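Local coordinates for DUF4974 domain-containing protein (Parabacteroides distasonis, PDB 4M0N) that probably acts as a membrane-bound anti-sigma factor of the FecR family, this chain being the part that holds the FecR and FecR C-terminal regions, at residues A[180-192]-A[216-229]. The protein carries 1 engineered substitution. Residues are numbered along the deposited sequence; the frame is centred on the assembly and turned at random.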
loop_
_atom_site.group_PDB
_atom_site.type_symbol
_atom_site.label_atom_id
_atom_site.label_comp_id
_atom_site.label_asym_id
_atom_site.label_seq_id
_atom_site.Cartn_x
_atom_site.Cartn_y
_atom_site.Cartn_z
ATOM N N GLN A 180 3.152 -16.241 -0.734
ATOM C CA GLN A 180 4.264 -17.039 -1.175
ATOM C C GLN A 180 5.562 -16.358 -0.778
ATOM O O GLN A 180 5.796 -15.219 -1.167
ATOM C CB GLN A 180 4.191 -17.206 -2.689
ATOM C CG GLN A 180 5.417 -17.851 -3.317
ATOM C CD GLN A 180 5.719 -19.232 -2.740
ATOM O OE1 GLN A 180 4.914 -20.159 -2.875
ATOM N NE2 GLN A 180 6.874 -19.375 -2.089
ATOM N N GLU A 181 6.416 -17.056 -0.015
ATOM C CA GLU A 181 7.697 -16.492 0.383
ATOM C C GLU A 181 8.592 -16.341 -0.845
ATOM O O GLU A 181 8.762 -17.269 -1.640
ATOM C CB GLU A 181 8.385 -17.361 1.435
ATOM C CG GLU A 181 9.502 -16.639 2.181
ATOM C CD GLU A 181 10.541 -17.579 2.789
ATOM O OE1 GLU A 181 10.229 -18.763 3.024
ATOM O OE2 GLU A 181 11.682 -17.124 3.030
ATOM N N ILE A 182 9.141 -15.145 -1.005
ATOM C CA ILE A 182 10.039 -14.871 -2.096
ATOM C C ILE A 182 11.244 -14.164 -1.515
ATOM O O ILE A 182 11.091 -13.151 -0.852
ATOM C CB ILE A 182 9.415 -13.953 -3.155
ATOM C CG1 ILE A 182 8.159 -14.575 -3.759
ATOM C CG2 ILE A 182 10.434 -13.623 -4.238
ATOM C CD1 ILE A 182 7.378 -13.587 -4.616
ATOM N N VAL A 183 12.423 -14.709 -1.785
ATOM C CA VAL A 183 13.680 -14.161 -1.292
ATOM C C VAL A 183 14.596 -13.817 -2.473
ATOM O O VAL A 183 14.508 -14.430 -3.535
ATOM C CB VAL A 183 14.378 -15.165 -0.346
ATOM C CG1 VAL A 183 13.410 -15.630 0.732
ATOM C CG2 VAL A 183 14.923 -16.368 -1.107
ATOM N N LEU A 184 15.455 -12.822 -2.268
ATOM C CA LEU A 184 16.468 -12.421 -3.242
ATOM C C LEU A 184 17.766 -13.141 -2.929
ATOM O O LEU A 184 18.186 -13.163 -1.769
ATOM C CB LEU A 184 16.703 -10.904 -3.166
ATOM C CG LEU A 184 15.546 -10.015 -3.628
ATOM C CD1 LEU A 184 15.738 -8.565 -3.202
ATOM C CD2 LEU A 184 15.395 -10.116 -5.138
ATOM N N ASP A 185 18.380 -13.748 -3.950
ATOM C CA ASP A 185 19.721 -14.313 -3.841
ATOM C C ASP A 185 20.635 -13.272 -3.173
ATOM O O ASP A 185 20.797 -12.172 -3.698
ATOM C CB ASP A 185 20.246 -14.684 -5.246
ATOM C CG ASP A 185 21.612 -15.355 -5.228
ATOM O OD1 ASP A 185 22.302 -15.325 -4.197
ATOM O OD2 ASP A 185 22.010 -15.909 -6.274
ATOM N N PRO A 186 21.229 -13.612 -2.012
ATOM C CA PRO A 186 22.053 -12.634 -1.291
ATOM C C PRO A 186 23.382 -12.295 -1.976
ATOM O O PRO A 186 23.991 -11.283 -1.633
ATOM C CB PRO A 186 22.318 -13.333 0.045
ATOM C CG PRO A 186 22.353 -14.782 -0.317
ATOM C CD PRO A 186 21.259 -14.930 -1.345
ATOM N N ASN A 187 23.822 -13.131 -2.918
ATOM C CA ASN A 187 25.058 -12.886 -3.668
ATOM C C ASN A 187 24.873 -12.113 -4.969
ATOM O O ASN A 187 25.802 -12.023 -5.762
ATOM C CB ASN A 187 25.743 -14.213 -4.003
ATOM C CG ASN A 187 26.111 -15.010 -2.768
ATOM O OD1 ASN A 187 26.301 -14.454 -1.686
ATOM N ND2 ASN A 187 26.215 -16.322 -2.926
ATOM N N VAL A 188 23.682 -11.567 -5.196
ATOM C CA VAL A 188 23.367 -10.905 -6.454
ATOM C C VAL A 188 22.925 -9.475 -6.168
ATOM O O VAL A 188 22.199 -9.216 -5.200
ATOM C CB VAL A 188 22.252 -11.685 -7.205
ATOM C CG1 VAL A 188 21.811 -10.962 -8.467
ATOM C CG2 VAL A 188 22.738 -13.089 -7.560
ATOM N N VAL A 189 23.352 -8.542 -7.011
ATOM C CA VAL A 189 22.866 -7.171 -6.895
ATOM C C VAL A 189 21.468 -7.010 -7.494
ATOM O O VAL A 189 21.231 -7.365 -8.652
ATOM C CB VAL A 189 23.811 -6.160 -7.560
ATOM C CG1 VAL A 189 23.190 -4.769 -7.525
ATOM C CG2 VAL A 189 25.156 -6.177 -6.855
ATOM N N PHE A 190 20.568 -6.436 -6.705
ATOM C CA PHE A 190 19.185 -6.164 -7.137
ATOM C C PHE A 190 18.866 -4.673 -7.035
ATOM O O PHE A 190 18.191 -4.229 -6.108
ATOM C CB PHE A 190 18.186 -6.979 -6.309
ATOM C CG PHE A 190 18.167 -8.440 -6.660
ATOM C CD1 PHE A 190 17.427 -8.891 -7.746
ATOM C CD2 PHE A 190 18.872 -9.360 -5.903
ATOM C CE1 PHE A 190 17.397 -10.233 -8.071
ATOM C CE2 PHE A 190 18.859 -10.706 -6.236
ATOM C CZ PHE A 190 18.117 -11.143 -7.319
ATOM N N ASP A 191 19.357 -3.922 -8.014
ATOM C CA ASP A 191 19.212 -2.469 -8.044
ATOM C C ASP A 191 18.076 -2.047 -8.977
ATOM O O ASP A 191 17.972 -0.879 -9.350
ATOM C CB ASP A 191 20.538 -1.855 -8.519
ATOM C CG ASP A 191 20.858 -0.535 -7.844
ATOM O OD1 ASP A 191 20.062 0.428 -7.968
ATOM O OD2 ASP A 191 21.937 -0.459 -7.211
ATOM N N ASP A 192 17.206 -2.986 -9.333
ATOM C CA ASP A 192 16.259 -2.769 -10.422
ATOM C C ASP A 192 15.030 -1.961 -9.986
ATOM O O ASP A 192 14.600 -2.007 -8.834
ATOM C CB ASP A 192 15.796 -4.104 -10.999
ATOM C CG ASP A 192 16.948 -5.037 -11.312
ATOM O OD1 ASP A 192 17.562 -5.565 -10.356
ATOM O OD2 ASP A 192 17.227 -5.248 -12.513
ATOM N N ILE A 216 16.070 -10.977 -14.374
ATOM C CA ILE A 216 15.945 -11.704 -13.110
ATOM C C ILE A 216 15.218 -13.038 -13.338
ATOM O O ILE A 216 14.134 -13.060 -13.913
ATOM C CB ILE A 216 15.195 -10.852 -12.069
ATOM C CG1 ILE A 216 16.033 -9.624 -11.696
ATOM C CG2 ILE A 216 14.876 -11.650 -10.801
ATOM C CD1 ILE A 216 15.218 -8.523 -11.066
ATOM N N ARG A 217 15.832 -14.145 -12.922
ATOM C CA ARG A 217 15.190 -15.454 -12.999
ATOM C C ARG A 217 14.676 -15.854 -11.628
ATOM O O ARG A 217 15.017 -15.236 -10.609
ATOM C CB ARG A 217 16.154 -16.526 -13.522
ATOM C CG ARG A 217 16.447 -16.419 -15.011
ATOM C CD ARG A 217 17.402 -17.502 -15.491
ATOM N NE ARG A 217 18.076 -17.055 -16.713
ATOM C CZ ARG A 217 17.596 -17.182 -17.951
ATOM N NH1 ARG A 217 16.428 -17.782 -18.180
ATOM N NH2 ARG A 217 18.301 -16.706 -18.976
ATOM N N TYR A 218 13.842 -16.882 -11.608
ATOM C CA TYR A 218 13.348 -17.437 -10.354
ATOM C C TYR A 218 13.336 -18.963 -10.375
ATOM O O TYR A 218 13.111 -19.564 -11.419
ATOM C CB TYR A 218 11.940 -16.915 -10.082
ATOM C CG TYR A 218 10.915 -17.357 -11.101
ATOM C CD1 TYR A 218 10.789 -16.695 -12.321
ATOM C CD2 TYR A 218 10.074 -18.434 -10.841
ATOM C CE1 TYR A 218 9.841 -17.083 -13.245
ATOM C CE2 TYR A 218 9.125 -18.832 -11.762
ATOM C CZ TYR A 218 9.012 -18.149 -12.961
ATOM O OH TYR A 218 8.069 -18.556 -13.881
ATOM N N ARG A 219 13.601 -19.577 -9.222
ATOM C CA ARG A 219 13.349 -21.008 -9.037
ATOM C C ARG A 219 12.645 -21.314 -7.717
ATOM O O ARG A 219 12.831 -20.612 -6.716
ATOM C CB ARG A 219 14.655 -21.805 -9.130
ATOM C CG ARG A 219 15.702 -21.408 -8.104
ATOM C CD ARG A 219 17.027 -22.114 -8.327
ATOM N NE ARG A 219 18.129 -21.171 -8.156
ATOM C CZ ARG A 219 18.561 -20.700 -6.987
ATOM N NH1 ARG A 219 18.008 -21.090 -5.839
ATOM N NH2 ARG A 219 19.568 -19.837 -6.967
ATOM N N LYS A 220 11.849 -22.385 -7.718
ATOM C CA LYS A 220 11.112 -22.802 -6.529
ATOM C C LYS A 220 11.945 -23.766 -5.692
ATOM O O LYS A 220 12.652 -24.615 -6.231
ATOM C CB LYS A 220 9.785 -23.460 -6.916
ATOM N N GLU A 221 11.863 -23.611 -4.372
ATOM C CA GLU A 221 12.452 -24.550 -3.409
ATOM C C GLU A 221 11.359 -24.970 -2.420
ATOM O O GLU A 221 10.190 -24.654 -2.631
ATOM C CB GLU A 221 13.617 -23.894 -2.673
ATOM C CG GLU A 221 14.710 -23.376 -3.591
ATOM C CD GLU A 221 15.880 -22.779 -2.832
ATOM O OE1 GLU A 221 15.754 -22.560 -1.605
ATOM O OE2 GLU A 221 16.928 -22.526 -3.464
ATOM N N GLU A 222 11.716 -25.683 -1.355
ATOM C CA GLU A 222 10.727 -26.044 -0.336
ATOM C C GLU A 222 10.030 -24.784 0.185
ATOM O O GLU A 222 10.579 -24.066 1.019
ATOM C CB GLU A 222 11.379 -26.808 0.822
ATOM N N SER A 223 8.837 -24.510 -0.345
ATOM C CA SER A 223 8.010 -23.373 0.076
ATOM C C SER A 223 8.712 -22.012 -0.037
ATOM O O SER A 223 8.376 -21.069 0.689
ATOM C CB SER A 223 7.513 -23.569 1.514
ATOM O OG SER A 223 8.507 -23.191 2.455
ATOM N N ARG A 224 9.681 -21.916 -0.937
ATOM C CA ARG A 224 10.468 -20.708 -1.099
ATOM C C ARG A 224 10.642 -20.478 -2.592
ATOM O O ARG A 224 10.963 -21.420 -3.321
ATOM C CB ARG A 224 11.833 -20.901 -0.432
ATOM C CG ARG A 224 12.473 -19.637 0.107
ATOM C CD ARG A 224 13.859 -19.935 0.658
ATOM N NE ARG A 224 14.247 -19.007 1.721
ATOM C CZ ARG A 224 15.408 -19.042 2.377
ATOM N NH1 ARG A 224 16.327 -19.962 2.091
ATOM N NH2 ARG A 224 15.653 -18.149 3.330
ATOM N N ILE A 225 10.393 -19.256 -3.055
ATOM C CA ILE A 225 10.856 -18.852 -4.370
ATOM C C ILE A 225 12.071 -17.963 -4.168
ATOM O O ILE A 225 12.032 -17.023 -3.373
ATOM C CB ILE A 225 9.791 -18.096 -5.193
ATOM C CG1 ILE A 225 8.634 -19.028 -5.538
ATOM C CG2 ILE A 225 10.402 -17.544 -6.476
ATOM C CD1 ILE A 225 7.506 -18.345 -6.265
ATOM N N VAL A 226 13.141 -18.273 -4.897
ATOM C CA VAL A 226 14.395 -17.512 -4.845
ATOM C C VAL A 226 14.628 -16.807 -6.177
ATOM O O VAL A 226 14.542 -17.426 -7.231
ATOM C CB VAL A 226 15.591 -18.435 -4.565
ATOM C CG1 VAL A 226 16.886 -17.629 -4.510
ATOM C CG2 VAL A 226 15.376 -19.222 -3.273
ATOM N N LEU A 227 14.899 -15.507 -6.127
ATOM C CA LEU A 227 15.180 -14.731 -7.330
ATOM C C LEU A 227 16.678 -14.611 -7.487
ATOM O O LEU A 227 17.401 -14.504 -6.494
ATOM C CB LEU A 227 14.576 -13.328 -7.251
ATOM C CG LEU A 227 13.056 -13.230 -7.115
ATOM C CD1 LEU A 227 12.576 -11.782 -7.218
ATOM C CD2 LEU A 227 12.349 -14.094 -8.155
ATOM N N TYR A 228 17.144 -14.652 -8.730
ATOM C CA TYR A 228 18.573 -14.604 -8.995
ATOM C C TYR A 228 18.859 -14.029 -10.382
ATOM O O TYR A 228 17.935 -13.645 -11.109
ATOM C CB TYR A 228 19.187 -15.993 -8.815
ATOM C CG TYR A 228 18.762 -16.984 -9.857
ATOM C CD1 TYR A 228 17.531 -17.636 -9.780
ATOM C CD2 TYR A 228 19.614 -17.301 -10.924
ATOM C CE1 TYR A 228 17.152 -18.558 -10.753
ATOM C CE2 TYR A 228 19.245 -18.210 -11.892
ATOM C CZ TYR A 228 18.020 -18.836 -11.810
ATOM O OH TYR A 228 17.696 -19.726 -12.801
ATOM N N LYS A 229 20.149 -13.919 -10.704
ATOM C CA LYS A 229 20.614 -13.451 -12.011
ATOM C C LYS A 229 21.771 -14.340 -12.428
ATOM O O LYS A 229 22.358 -15.024 -11.594
ATOM C CB LYS A 229 21.093 -11.986 -11.960
ATOM C CG LYS A 229 19.985 -10.958 -11.807
ATOM C CD LYS A 229 20.513 -9.527 -11.683
ATOM C CE LYS A 229 19.374 -8.542 -11.420
ATOM N NZ LYS A 229 19.830 -7.141 -11.161
#
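Lys229 sets CG anti to its carbonyl carbon (chi1 -72°) and then runs fully extended, which carries NZ across to Val189 and Asp192. In Phe190 a chi1 of -74° places the ring beside the backbone N; it lies under Leu184 CD2, with its CZ corner turned to the backbone of Leu227 and Tyr228. The ammonium of Lys229 gives two hydrogen bonds. Lys229 NZ reaches Val189 O at 2.9 Å, in the carbonyl plane. The other, NZ to Asp192 OD1, uses the syn lone pair of the carboxylate and is part of a salt bridge. Val188 CG1 packs alongside the lysine stem, 3.7 Å from Lys229 CB. Leu184 CD2 sits over the centre of one Phe190 face, while Ile216 CG1 meets the ring edge, 3.9 Å from Phe190 CE1. An alanine in place of Lys229 would probably leave Asp192 without its charged mate and the 188-192 loop less firmly tied to the end of strand 224-228.

Strand 182-184 pairs in parallel with strand 224-228, the middle strand of a three-stranded sheet. Four backbone bonds join them, from Ile225 N to Glu181 O through to Asp185 N to Leu227 O. Glu181 O also accepts Gln180 NE2, at 2.9 Å, from the opposite face of its plane. Ile182 CG2 touches Leu227 CG at 3.9 Å on the face shared with Leu184 and Ile225. On the other face, Val183 CG2 meets Val226 CG2 at 3.6 Å. Val183 CG2 also lies over one guanidinium face of Arg224, whose NE makes a weak hydrogen bond, part of a salt bridge, to Glu181 OE2 at 3.4 Å. Backbone bonds thus fix the parallel register, Ile182, Leu184 and Leu227 pack on Ile171 of helix 167-178, and the shorter salt bridge holds the 188-192 loop at Lys229.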